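Local coordinates for outer membrane protein Omp121 (Bacteroides thetaiotaomicron, PDB 5FQ8) that probably imports substrates across the bacterial outer membrane as a TonB-dependent receptor, a beta barrel closed by an internal plug domain, at residues 87-95 against 694-703; 675-683 against 734-742. One frame throughout, in Å; residues are numbered along the deposited sequence.

Contact 1: 87-95 against 694-703; sequences IIRGVSSLS and LGKIRNRGIE
Arg-89, on a loop of the plug, reaches Glu-703 on the barrel wall and forms a two-pronged salt bridge with it. Arg-89 NH2 donates to Glu-703 OE1 at 2.8 Å, nearly straight and within the guanidinium plane, whereas the carboxylate is met from above its own plane, and the two planes are 41° apart. NE bonds to OE2 as the second prong, though its modelled length is too short to be trusted. The arginine chain is extended from CG to NE, and Glu-647 and Glu-649 form further salt bridges with NH1 and NH2, so three glutamates share this one cation within the buried interface.

Next along the wall, Asn-699 ND2 donates to Val-91 O at 3.1 Å, coming in well above the carbonyl plane (67° out of it). With CG beside the backbone N (chi1 -73°), the amide is carried up to the plug backbone, its CG 3.3 Å from Arg-89 O. Water extends this grip: one molecule accepts from Val-91 N and donates to Asn-699 OD1 at 2.8 Å, while another accepts from Asn-699 ND2 at 2.7 Å, donates to Ile-697 O and hydrogen-bonds with Ser-92 OG. OD1 also accepts from Asn-727.

Beyond the polar groups the contact turns apolar. Leu-94 splits its methyls, CD2 meeting Leu-694 CD1 at 3.6 Å and CD1 meeting Ile-697 CD1 at 3.9 Å, and both partners cross it at about a right angle.

Here the plug is tied to the barrel wall by side chains and water. Strand 84-88, paired with strand 71-75, leads into the plug loop, while strand 697-712 is held in the wall between strands 661-680 and 716-731.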
ATOM      1  N   ILE B  87      -4.797  18.746  31.007  1.00 25.72           N
ATOM      2  CA  ILE B  87      -5.248  17.767  31.985  1.00 25.93           C
ATOM      3  C   ILE B  87      -5.791  18.517  33.189  1.00 26.43           C
ATOM      4  O   ILE B  87      -5.149  19.441  33.697  1.00 27.09           O
ATOM      5  CB  ILE B  87      -4.113  16.804  32.381  1.00 25.76           C
ATOM      6  CG1 ILE B  87      -3.485  16.193  31.139  1.00 25.29           C
ATOM      7  CG2 ILE B  87      -4.650  15.692  33.218  1.00 25.97           C
ATOM      8  CD1 ILE B  87      -2.268  15.410  31.432  1.00 25.14           C
ATOM      9  N   ILE B  88      -6.975  18.133  33.634  1.00 26.72           N
ATOM     10  CA  ILE B  88      -7.704  18.879  34.644  1.00 27.24           C
ATOM     11  C   ILE B  88      -7.866  17.988  35.853  1.00 27.55           C
ATOM     12  O   ILE B  88      -8.566  16.974  35.792  1.00 27.57           O
ATOM     13  CB  ILE B  88      -9.062  19.371  34.127  1.00 27.42           C
ATOM     14  CG1 ILE B  88      -8.871  20.559  33.197  1.00 27.27           C
ATOM     15  CG2 ILE B  88      -9.968  19.758  35.265  1.00 28.01           C
ATOM     16  CD1 ILE B  88     -10.137  21.243  32.879  1.00 27.55           C
ATOM     17  N   ARG B  89      -7.217  18.372  36.948  1.00 27.82           N
ATOM     18  CA  ARG B  89      -7.237  17.624  38.198  1.00 28.18           C
ATOM     19  C   ARG B  89      -6.702  16.210  37.991  1.00 27.88           C
ATOM     20  O   ARG B  89      -7.314  15.217  38.382  1.00 31.65           O
ATOM     21  CB  ARG B  89      -8.639  17.626  38.810  1.00 28.68           C
ATOM     22  CG  ARG B  89      -9.020  18.996  39.347  1.00 29.11           C
ATOM     23  CD  ARG B  89     -10.389  19.042  39.983  1.00 29.66           C
ATOM     24  NE  ARG B  89     -10.673  20.342  40.576  1.00 30.11           N
ATOM     25  CZ  ARG B  89     -11.803  20.640  41.207  1.00 30.68           C
ATOM     26  NH1 ARG B  89     -12.748  19.733  41.325  1.00 30.85           N
ATOM     27  NH2 ARG B  89     -11.985  21.845  41.717  1.00 31.10           N
ATOM     28  N   GLY B  90      -5.535  16.132  37.362  1.00 27.45           N
ATOM     29  CA  GLY B  90      -4.825  14.879  37.209  1.00 27.19           C
ATOM     30  C   GLY B  90      -5.424  13.926  36.188  1.00 26.89           C
ATOM     31  O   GLY B  90      -6.414  14.194  35.514  1.00 26.85           O
ATOM     32  N   VAL B  91      -4.783  12.770  36.098  1.00 27.64           N
ATOM     33  CA  VAL B  91      -5.168  11.713  35.173  1.00 26.43           C
ATOM     34  C   VAL B  91      -6.160  10.792  35.862  1.00 26.80           C
ATOM     35  O   VAL B  91      -5.867  10.233  36.917  1.00 27.09           O
ATOM     36  CB  VAL B  91      -3.938  10.933  34.696  1.00 26.07           C
ATOM     37  CG1 VAL B  91      -4.353   9.675  34.024  1.00 25.91           C
ATOM     38  CG2 VAL B  91      -3.108  11.769  33.771  1.00 25.70           C
ATOM     39  N   SER B  92      -7.338  10.637  35.282  1.00 26.82           N
ATOM     40  CA  SER B  92      -8.257   9.623  35.757  1.00 27.15           C
ATOM     41  C   SER B  92      -8.278   8.404  34.862  1.00 38.25           C
ATOM     42  O   SER B  92      -8.434   7.283  35.350  1.00 30.54           O
ATOM     43  CB  SER B  92      -9.665  10.188  35.850  1.00 27.47           C
ATOM     44  OG  SER B  92      -9.670  11.352  36.640  1.00 29.02           O
ATOM     45  N   SER B  93      -8.118   8.600  33.560  1.00 32.49           N
ATOM     46  CA  SER B  93      -8.205   7.518  32.590  1.00 26.19           C
ATOM     47  C   SER B  93      -6.831   6.879  32.472  1.00 26.18           C
ATOM     48  O   SER B  93      -5.861   7.546  32.099  1.00 25.62           O
ATOM     49  CB  SER B  93      -8.694   8.060  31.246  1.00 29.54           C
ATOM     50  OG  SER B  93      -9.086   7.032  30.352  1.00 25.78           O
ATOM     51  N   LEU B  94      -6.730   5.596  32.817  1.00 26.05           N
ATOM     52  CA  LEU B  94      -5.412   4.983  32.800  1.00 25.85           C
ATOM     53  C   LEU B  94      -4.929   4.779  31.383  1.00 32.24           C
ATOM     54  O   LEU B  94      -3.726   4.779  31.138  1.00 35.71           O
ATOM     55  CB  LEU B  94      -5.422   3.670  33.553  1.00 26.16           C
ATOM     56  CG  LEU B  94      -4.153   3.457  34.345  1.00 34.94           C
ATOM     57  CD1 LEU B  94      -3.924   4.674  35.181  1.00 26.36           C
ATOM     58  CD2 LEU B  94      -4.331   2.247  35.213  1.00 34.67           C
ATOM     59  N   SER B  95      -5.836   4.590  30.447  1.00 25.30           N
ATOM     60  CA  SER B  95      -5.500   4.767  29.052  1.00 54.99           C
ATOM     61  C   SER B  95      -6.768   4.958  28.273  1.00 48.43           C
ATOM     62  O   SER B  95      -7.668   4.116  28.323  1.00 25.14           O
ATOM     63  CB  SER B  95      -4.713   3.593  28.503  1.00 53.50           C
ATOM     64  OG  SER B  95      -3.332   3.832  28.660  1.00 60.22           O
ATOM     65  N   LEU B 694     -11.433  -1.417  36.300  1.00 29.89           N
ATOM     66  CA  LEU B 694     -10.330  -1.214  37.222  1.00 29.44           C
ATOM     67  C   LEU B 694     -10.833  -0.781  38.593  1.00 29.96           C
ATOM     68  O   LEU B 694     -12.033  -0.709  38.866  1.00 30.65           O
ATOM     69  CB  LEU B 694      -9.356  -0.174  36.686  1.00 28.63           C
ATOM     70  CG  LEU B 694      -8.558  -0.474  35.436  1.00 27.97           C
ATOM     71  CD1 LEU B 694      -7.444   0.517  35.294  1.00 29.83           C
ATOM     72  CD2 LEU B 694      -8.011  -1.862  35.486  1.00 28.92           C
ATOM     73  N   GLY B 695      -9.892  -0.495  39.466  1.00 29.98           N
ATOM     74  CA  GLY B 695     -10.203   0.107  40.741  1.00 32.03           C
ATOM     75  C   GLY B 695     -10.311   1.613  40.638  1.00 33.52           C
ATOM     76  O   GLY B 695     -10.478   2.187  39.562  1.00 33.56           O
ATOM     77  N   LYS B 696     -10.204   2.258  41.788  1.00 33.33           N
ATOM     78  CA  LYS B 696     -10.306   3.704  41.883  1.00 32.31           C
ATOM     79  C   LYS B 696      -8.971   4.367  41.588  1.00 32.40           C
ATOM     80  O   LYS B 696      -7.942   3.998  42.155  1.00 39.11           O
ATOM     81  CB  LYS B 696     -10.786   4.106  43.274  1.00 30.84           C
ATOM     82  CG  LYS B 696     -12.161   3.594  43.616  1.00 31.37           C
ATOM     83  CD  LYS B 696     -12.496   3.766  45.077  1.00 32.12           C
ATOM     84  CE  LYS B 696     -13.851   3.205  45.339  1.00 32.67           C
ATOM     85  NZ  LYS B 696     -14.386   3.619  46.630  1.00 33.41           N
ATOM     86  N   ILE B 697      -8.996   5.334  40.697  1.00 29.25           N
ATOM     87  CA  ILE B 697      -7.903   6.270  40.518  1.00 28.90           C
ATOM     88  C   ILE B 697      -8.304   7.564  41.207  1.00 29.20           C
ATOM     89  O   ILE B 697      -9.293   8.197  40.827  1.00 29.24           O
ATOM     90  CB  ILE B 697      -7.601   6.500  39.035  1.00 28.25           C
ATOM     91  CG1 ILE B 697      -7.461   5.168  38.328  1.00 28.02           C
ATOM     92  CG2 ILE B 697      -6.325   7.297  38.875  1.00 27.92           C
ATOM     93  CD1 ILE B 697      -6.110   4.620  38.453  1.00 27.86           C
ATOM     94  N   ARG B 698      -7.558   7.943  42.231  1.00 29.47           N
ATOM     95  CA  ARG B 698      -7.930   9.051  43.089  1.00 29.89           C
ATOM     96  C   ARG B 698      -7.081  10.270  42.780  1.00 29.58           C
ATOM     97  O   ARG B 698      -5.864  10.163  42.610  1.00 29.28           O
ATOM     98  CB  ARG B 698      -7.786   8.668  44.558  1.00 30.52           C
ATOM     99  CG  ARG B 698      -8.383   9.664  45.505  1.00 31.07           C
ATOM    100  CD  ARG B 698      -8.312   9.167  46.907  1.00 31.74           C
ATOM    101  NE  ARG B 698      -6.938   9.136  47.365  1.00 31.69           N
ATOM    102  CZ  ARG B 698      -6.548   8.552  48.487  1.00 32.19           C
ATOM    103  NH1 ARG B 698      -7.430   7.941  49.258  1.00 32.78           N
ATOM    104  NH2 ARG B 698      -5.274   8.582  48.831  1.00 34.93           N
ATOM    105  N   ASN B 699      -7.739  11.423  42.680  1.00 29.67           N
ATOM    106  CA  ASN B 699      -7.075  12.716  42.566  1.00 29.53           C
ATOM    107  C   ASN B 699      -7.651  13.635  43.636  1.00 30.14           C
ATOM    108  O   ASN B 699      -8.846  13.932  43.626  1.00 30.39           O
ATOM    109  CB  ASN B 699      -7.249  13.317  41.173  1.00 29.01           C
ATOM    110  CG  ASN B 699      -6.414  12.614  40.135  1.00 32.43           C
ATOM    111  OD1 ASN B 699      -5.221  12.861  40.004  1.00 28.17           O
ATOM    112  ND2 ASN B 699      -7.044  11.731  39.384  1.00 40.92           N
ATOM    113  N   ARG B 700      -6.805  14.056  44.568  1.00 33.71           N
ATOM    114  CA  ARG B 700      -7.145  14.996  45.627  1.00 31.01           C
ATOM    115  C   ARG B 700      -6.181  16.164  45.571  1.00 30.88           C
ATOM    116  O   ARG B 700      -5.009  15.995  45.225  1.00 30.50           O
ATOM    117  CB  ARG B 700      -7.033  14.379  47.026  1.00 36.78           C
ATOM    118  CG  ARG B 700      -8.050  13.340  47.401  1.00 39.56           C
ATOM    119  CD  ARG B 700      -7.990  13.029  48.909  1.00 44.58           C
ATOM    120  NE  ARG B 700      -6.635  13.006  49.456  1.00 49.31           N
ATOM    121  CZ  ARG B 700      -6.312  12.435  50.611  1.00 54.78           C
ATOM    122  NH1 ARG B 700      -7.243  11.826  51.330  1.00 59.37           N
ATOM    123  NH2 ARG B 700      -5.057  12.463  51.043  1.00 59.60           N
ATOM    124  N   GLY B 701      -6.656  17.341  45.952  1.00 31.24           N
ATOM    125  CA  GLY B 701      -5.755  18.471  46.017  1.00 31.21           C
ATOM    126  C   GLY B 701      -6.404  19.780  46.382  1.00 31.65           C
ATOM    127  O   GLY B 701      -7.515  19.831  46.906  1.00 32.12           O
ATOM    128  N   ILE B 702      -5.666  20.843  46.095  1.00 31.51           N
ATOM    129  CA  ILE B 702      -6.029  22.206  46.458  1.00 31.94           C
ATOM    130  C   ILE B 702      -5.853  23.083  45.233  1.00 31.48           C
ATOM    131  O   ILE B 702      -4.820  23.015  44.564  1.00 31.00           O
ATOM    132  CB  ILE B 702      -5.159  22.746  47.609  1.00 32.42           C
ATOM    133  CG1 ILE B 702      -5.090  21.762  48.760  1.00 32.83           C
ATOM    134  CG2 ILE B 702      -5.714  24.034  48.125  1.00 32.98           C
ATOM    135  CD1 ILE B 702      -4.116  22.186  49.823  1.00 33.70           C
ATOM    136  N   GLU B 703      -6.848  23.918  44.956  1.00 31.68           N
ATOM    137  CA  GLU B 703      -6.780  24.915  43.897  1.00 31.39           C
ATOM    138  C   GLU B 703      -6.977  26.273  44.537  1.00 31.97           C
ATOM    139  O   GLU B 703      -8.044  26.552  45.091  1.00 32.48           O
ATOM    140  CB  GLU B 703      -7.840  24.673  42.814  1.00 31.09           C
ATOM    141  CG  GLU B 703      -7.618  23.442  41.959  1.00 32.13           C
ATOM    142  CD  GLU B 703      -8.869  22.973  41.252  1.00 34.45           C
ATOM    143  OE1 GLU B 703      -9.898  23.666  41.340  1.00 39.65           O
ATOM    144  OE2 GLU B 703      -8.822  21.905  40.613  1.00 33.00           O
TER
HETATM  145  O   HOH W   1      -3.256  11.507  38.506  1.00 14.96           O
HETATM  146  O   HOH W   2      -9.361  10.437  39.523  1.00 47.07           O

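Contact 2: 675-683 against 734-742; sequences QIFSLAMDP and LPEELGGIT
Leu-679 faces the loop 734-742 from CB outward and meets a different residue with CG and each of its two methyls. The CB bond points toward the loop, and CG, anti to the backbone N (chi1 -166°), lies 4.1 Å from Leu-738 CD2. At the fork the two methyls part company. CD1 runs into Thr-742 CB at 3.7 Å, the two side chains meeting at roughly a right angle, and has Leu-734 CD2 as a more distant neighbour; CD2 rests against the ring of Pro-735, 3.8 Å from its CD.

Other contacts flank this leucine along the segment. Thr-742 also touches Phe-677: its OG1, anti to the backbone N, lies at the ring edge near the plane, 3.8 Å from Phe-677 CE2. The same hydroxyl oxygen accepts a weak hydrogen bond from Ala-680 N, 3.4 Å long and bent to 154°, the one direct hydrogen bond between the segments. Farther along, Leu-738 crosses Met-681 at a slant and lays CD2 3.8 Å from Met-681 CB, with the thioether chain extending past it. A short 3-10 turn at 736-737, in which Leu-738 N bonds to Pro-735 O, brings Pro-735 and Leu-738 together onto Leu-679.

This is a case of a long loop folding back on the barrel rim mainly by apolar packing. Strand 661-680 is paired there with strand 689-693, whose Gln-690 and Met-692 also touch Leu-738, and Thr-742 belongs to strand 741-746, which pairs with strand 752-756 in a small antiparallel sheet. Past the end of strand 661-680, Asp-682 hydrogen-bonds to side chains of another protein chain, against which Met-681 also packs.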
ATOM      1  N   GLN B 675     -13.254   1.971  35.710  1.00 28.68           N
ATOM      2  CA  GLN B 675     -12.852   2.353  34.366  1.00 28.09           C
ATOM      3  C   GLN B 675     -12.427   1.124  33.574  1.00 40.73           C
ATOM      4  O   GLN B 675     -11.575   0.350  34.016  1.00 40.11           O
ATOM      5  CB  GLN B 675     -11.729   3.382  34.457  1.00 27.75           C
ATOM      6  CG  GLN B 675     -10.537   3.179  33.571  1.00 27.21           C
ATOM      7  CD  GLN B 675      -9.379   4.037  34.006  1.00 27.02           C
ATOM      8  OE1 GLN B 675      -8.364   4.123  33.338  1.00 26.60           O
ATOM      9  NE2 GLN B 675      -9.536   4.686  35.135  1.00 37.54           N
ATOM     10  N   ILE B 676     -13.037   0.935  32.407  1.00 38.29           N
ATOM     11  CA  ILE B 676     -12.716  -0.208  31.561  1.00 27.49           C
ATOM     12  C   ILE B 676     -11.361  -0.001  30.905  1.00 26.95           C
ATOM     13  O   ILE B 676     -11.105   1.029  30.282  1.00 26.61           O
ATOM     14  CB  ILE B 676     -13.800  -0.423  30.501  1.00 27.51           C
ATOM     15  CG1 ILE B 676     -15.086  -0.922  31.125  1.00 28.10           C
ATOM     16  CG2 ILE B 676     -13.344  -1.428  29.525  1.00 27.27           C
ATOM     17  CD1 ILE B 676     -16.116   0.119  31.264  1.00 28.31           C
ATOM     18  N   PHE B 677     -10.504  -1.003  31.003  1.00 26.90           N
ATOM     19  CA  PHE B 677      -9.122  -0.850  30.595  1.00 26.47           C
ATOM     20  C   PHE B 677      -8.579  -2.212  30.206  1.00 26.45           C
ATOM     21  O   PHE B 677      -8.966  -3.223  30.791  1.00 29.40           O
ATOM     22  CB  PHE B 677      -8.313  -0.227  31.739  1.00 26.96           C
ATOM     23  CG  PHE B 677      -6.848  -0.184  31.498  1.00 26.19           C
ATOM     24  CD1 PHE B 677      -6.303   0.742  30.652  1.00 26.60           C
ATOM     25  CD2 PHE B 677      -6.014  -1.049  32.148  1.00 27.31           C
ATOM     26  CE1 PHE B 677      -4.962   0.798  30.438  1.00 25.68           C
ATOM     27  CE2 PHE B 677      -4.665  -1.006  31.937  1.00 26.05           C
ATOM     28  CZ  PHE B 677      -4.134  -0.069  31.074  1.00 26.18           C
ATOM     29  N   SER B 678      -7.704  -2.237  29.205  1.00 27.34           N
ATOM     30  CA  SER B 678      -7.079  -3.484  28.763  1.00 25.99           C
ATOM     31  C   SER B 678      -5.914  -3.770  29.688  1.00 26.07           C
ATOM     32  O   SER B 678      -4.778  -3.375  29.437  1.00 27.85           O
ATOM     33  CB  SER B 678      -6.641  -3.381  27.313  1.00 25.57           C
ATOM     34  OG  SER B 678      -7.749  -3.542  26.441  1.00 25.61           O
ATOM     35  N   LEU B 679      -6.204  -4.501  30.758  1.00 26.52           N
ATOM     36  CA  LEU B 679      -5.253  -4.728  31.837  1.00 26.70           C
ATOM     37  C   LEU B 679      -4.256  -5.823  31.492  1.00 26.66           C
ATOM     38  O   LEU B 679      -4.631  -6.869  30.969  1.00 26.78           O
ATOM     39  CB  LEU B 679      -6.010  -5.113  33.099  1.00 27.27           C
ATOM     40  CG  LEU B 679      -5.234  -5.080  34.395  1.00 27.54           C
ATOM     41  CD1 LEU B 679      -4.645  -3.710  34.549  1.00 27.25           C
ATOM     42  CD2 LEU B 679      -6.179  -5.396  35.514  1.00 28.13           C
ATOM     43  N   ALA B 680      -2.990  -5.602  31.834  1.00 30.45           N
ATOM     44  CA  ALA B 680      -1.945  -6.558  31.478  1.00 27.02           C
ATOM     45  C   ALA B 680      -2.163  -7.906  32.152  1.00 27.00           C
ATOM     46  O   ALA B 680      -2.679  -7.990  33.264  1.00 27.41           O
ATOM     47  CB  ALA B 680      -0.570  -6.017  31.849  1.00 26.34           C
ATOM     48  N   MET B 681      -1.766  -8.967  31.454  1.00 42.24           N
ATOM     49  CA  MET B 681      -2.014 -10.337  31.877  1.00 27.48           C
ATOM     50  C   MET B 681      -0.884 -11.222  31.383  1.00 30.07           C
ATOM     51  O   MET B 681      -0.218 -10.908  30.391  1.00 27.02           O
ATOM     52  CB  MET B 681      -3.341 -10.841  31.339  1.00 27.62           C
ATOM     53  CG  MET B 681      -3.911 -12.030  32.022  1.00 28.22           C
ATOM     54  SD  MET B 681      -5.552 -12.196  31.420  1.00 28.34           S
ATOM     55  CE  MET B 681      -6.168 -13.515  32.363  1.00 29.10           C
ATOM     56  N   ASP B 682      -0.680 -12.331  32.085  1.00 27.92           N
ATOM     57  CA  ASP B 682       0.385 -13.269  31.756  1.00 27.99           C
ATOM     58  C   ASP B 682       0.122 -13.912  30.403  1.00 27.83           C
ATOM     59  O   ASP B 682      -0.903 -14.588  30.231  1.00 30.77           O
ATOM     60  CB  ASP B 682       0.502 -14.329  32.853  1.00 30.92           C
ATOM     61  CG  ASP B 682       1.513 -15.424  32.534  1.00 35.90           C
ATOM     62  OD1 ASP B 682       2.367 -15.260  31.639  1.00 31.86           O
ATOM     63  OD2 ASP B 682       1.450 -16.466  33.213  1.00 37.07           O
ATOM     64  N   PRO B 683       0.992 -13.737  29.441  1.00 27.45           N
ATOM     65  CA  PRO B 683       0.790 -14.367  28.141  1.00 27.33           C
ATOM     66  C   PRO B 683       0.553 -15.865  28.233  1.00 27.84           C
ATOM     67  O   PRO B 683      -0.050 -16.460  27.338  1.00 27.88           O
ATOM     68  CB  PRO B 683       2.092 -14.044  27.413  1.00 26.97           C
ATOM     69  CG  PRO B 683       2.533 -12.785  28.015  1.00 26.72           C
ATOM     70  CD  PRO B 683       2.160 -12.845  29.445  1.00 27.11           C
ATOM     71  N   LEU B 734      -5.617  -2.070  41.526  1.00 32.45           N
ATOM     72  CA  LEU B 734      -5.721  -2.688  40.229  1.00 29.32           C
ATOM     73  C   LEU B 734      -6.029  -4.156  40.456  1.00 29.72           C
ATOM     74  O   LEU B 734      -5.368  -4.785  41.290  1.00 33.70           O
ATOM     75  CB  LEU B 734      -4.430  -2.529  39.439  1.00 28.77           C
ATOM     76  CG  LEU B 734      -4.210  -1.130  38.878  1.00 28.31           C
ATOM     77  CD1 LEU B 734      -2.857  -1.035  38.282  1.00 27.87           C
ATOM     78  CD2 LEU B 734      -5.253  -0.814  37.837  1.00 28.04           C
ATOM     79  N   PRO B 735      -7.027  -4.727  39.769  1.00 29.73           N
ATOM     80  CA  PRO B 735      -7.467  -6.097  40.058  1.00 31.33           C
ATOM     81  C   PRO B 735      -6.367  -7.088  40.406  1.00 30.35           C
ATOM     82  O   PRO B 735      -5.472  -7.362  39.602  1.00 29.93           O
ATOM     83  CB  PRO B 735      -8.181  -6.484  38.765  1.00 31.02           C
ATOM     84  CG  PRO B 735      -8.789  -5.235  38.336  1.00 29.62           C
ATOM     85  CD  PRO B 735      -7.830  -4.132  38.701  1.00 29.36           C
ATOM     86  N   GLU B 736      -6.451  -7.617  41.629  1.00 31.00           N
ATOM     87  CA  GLU B 736      -5.369  -8.407  42.200  1.00 37.51           C
ATOM     88  C   GLU B 736      -5.033  -9.590  41.324  1.00 31.10           C
ATOM     89  O   GLU B 736      -3.859  -9.915  41.127  1.00 32.80           O
ATOM     90  CB  GLU B 736      -5.757  -8.908  43.591  1.00 44.35           C
ATOM     91  CG  GLU B 736      -5.690  -7.894  44.722  1.00 52.24           C
ATOM     92  CD  GLU B 736      -6.225  -8.455  46.033  1.00 61.63           C
ATOM     93  OE1 GLU B 736      -6.841  -9.541  45.990  1.00 67.34           O
ATOM     94  OE2 GLU B 736      -6.034  -7.824  47.099  1.00 70.59           O
ATOM     95  N   GLU B 737      -6.062 -10.224  40.767  1.00 31.20           N
ATOM     96  CA  GLU B 737      -5.912 -11.509  40.104  1.00 31.25           C
ATOM     97  C   GLU B 737      -4.909 -11.474  38.977  1.00 30.61           C
ATOM     98  O   GLU B 737      -4.380 -12.523  38.614  1.00 31.83           O
ATOM     99  CB  GLU B 737      -7.263 -11.979  39.596  1.00 49.61           C
ATOM    100  CG  GLU B 737      -8.335 -11.878  40.650  1.00 52.89           C
ATOM    101  CD  GLU B 737      -8.986 -10.523  40.663  1.00 55.27           C
ATOM    102  OE1 GLU B 737      -9.199  -9.973  39.566  1.00 57.30           O
ATOM    103  OE2 GLU B 737      -9.267  -9.999  41.761  1.00 64.09           O
ATOM    104  N   LEU B 738      -4.610 -10.304  38.437  1.00 30.04           N
ATOM    105  CA  LEU B 738      -3.657 -10.179  37.347  1.00 29.45           C
ATOM    106  C   LEU B 738      -2.388  -9.465  37.765  1.00 29.26           C
ATOM    107  O   LEU B 738      -1.635  -9.020  36.898  1.00 28.74           O
ATOM    108  CB  LEU B 738      -4.286  -9.440  36.172  1.00 28.94           C
ATOM    109  CG  LEU B 738      -5.168 -10.148  35.159  1.00 28.90           C
ATOM    110  CD1 LEU B 738      -6.453 -10.643  35.765  1.00 29.46           C
ATOM    111  CD2 LEU B 738      -5.463  -9.177  34.051  1.00 28.35           C
ATOM    112  N   GLY B 739      -2.124  -9.363  39.063  1.00 29.69           N
ATOM    113  CA  GLY B 739      -1.028  -8.559  39.555  1.00 51.02           C
ATOM    114  C   GLY B 739      -1.485  -7.152  39.884  1.00 48.93           C
ATOM    115  O   GLY B 739      -2.598  -6.729  39.566  1.00 70.34           O
ATOM    116  N   GLY B 740      -0.615  -6.406  40.540  1.00 43.54           N
ATOM    117  CA  GLY B 740      -1.035  -5.065  40.882  1.00 29.34           C
ATOM    118  C   GLY B 740      -0.336  -4.011  40.062  1.00 28.74           C
ATOM    119  O   GLY B 740      -0.135  -2.892  40.533  1.00 28.71           O
ATOM    120  N   ILE B 741       0.023  -4.348  38.829  1.00 28.28           N
ATOM    121  CA  ILE B 741       0.930  -3.539  38.033  1.00 27.76           C
ATOM    122  C   ILE B 741       0.511  -3.676  36.584  1.00 27.30           C
ATOM    123  O   ILE B 741      -0.054  -4.692  36.192  1.00 27.39           O
ATOM    124  CB  ILE B 741       2.387  -3.988  38.278  1.00 27.81           C
ATOM    125  CG1 ILE B 741       3.374  -3.198  37.444  1.00 27.62           C
ATOM    126  CG2 ILE B 741       2.538  -5.429  37.948  1.00 27.95           C
ATOM    127  CD1 ILE B 741       4.798  -3.577  37.721  1.00 29.11           C
ATOM    128  N   THR B 742       0.742  -2.629  35.795  1.00 26.83           N
ATOM    129  CA  THR B 742       0.390  -2.654  34.382  1.00 26.41           C
ATOM    130  C   THR B 742       1.119  -1.537  33.660  1.00 25.96           C
ATOM    131  O   THR B 742       1.172  -0.421  34.140  1.00 25.95           O
ATOM    132  CB  THR B 742      -1.119  -2.538  34.171  1.00 26.47           C
ATOM    133  OG1 THR B 742      -1.417  -2.721  32.790  1.00 26.12           O
ATOM    134  CG2 THR B 742      -1.640  -1.206  34.603  1.00 26.47           C
TER

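The centres of contacts 1 and 2 lie about 18 Å apart on the same side of the chain's centre, and their segments alternate along the sequence: 87-95, 675-683, 694-703, 734-742. Both draw on the barrel wall, where strands 661-680 and 697-712 are neighbours. Contact 1 joins that wall to the plug; contact 2 joins the end of the wall to a loop beyond it. They also meet directly: Gln-675 NE2 hydrogen-bonds to Ser-92 O, and Ser-95 packs against the Phe-677 ring. Plug, wall and loop thus form a continuous series of contacts, running from the barrel interior toward the surface that meets another protein chain.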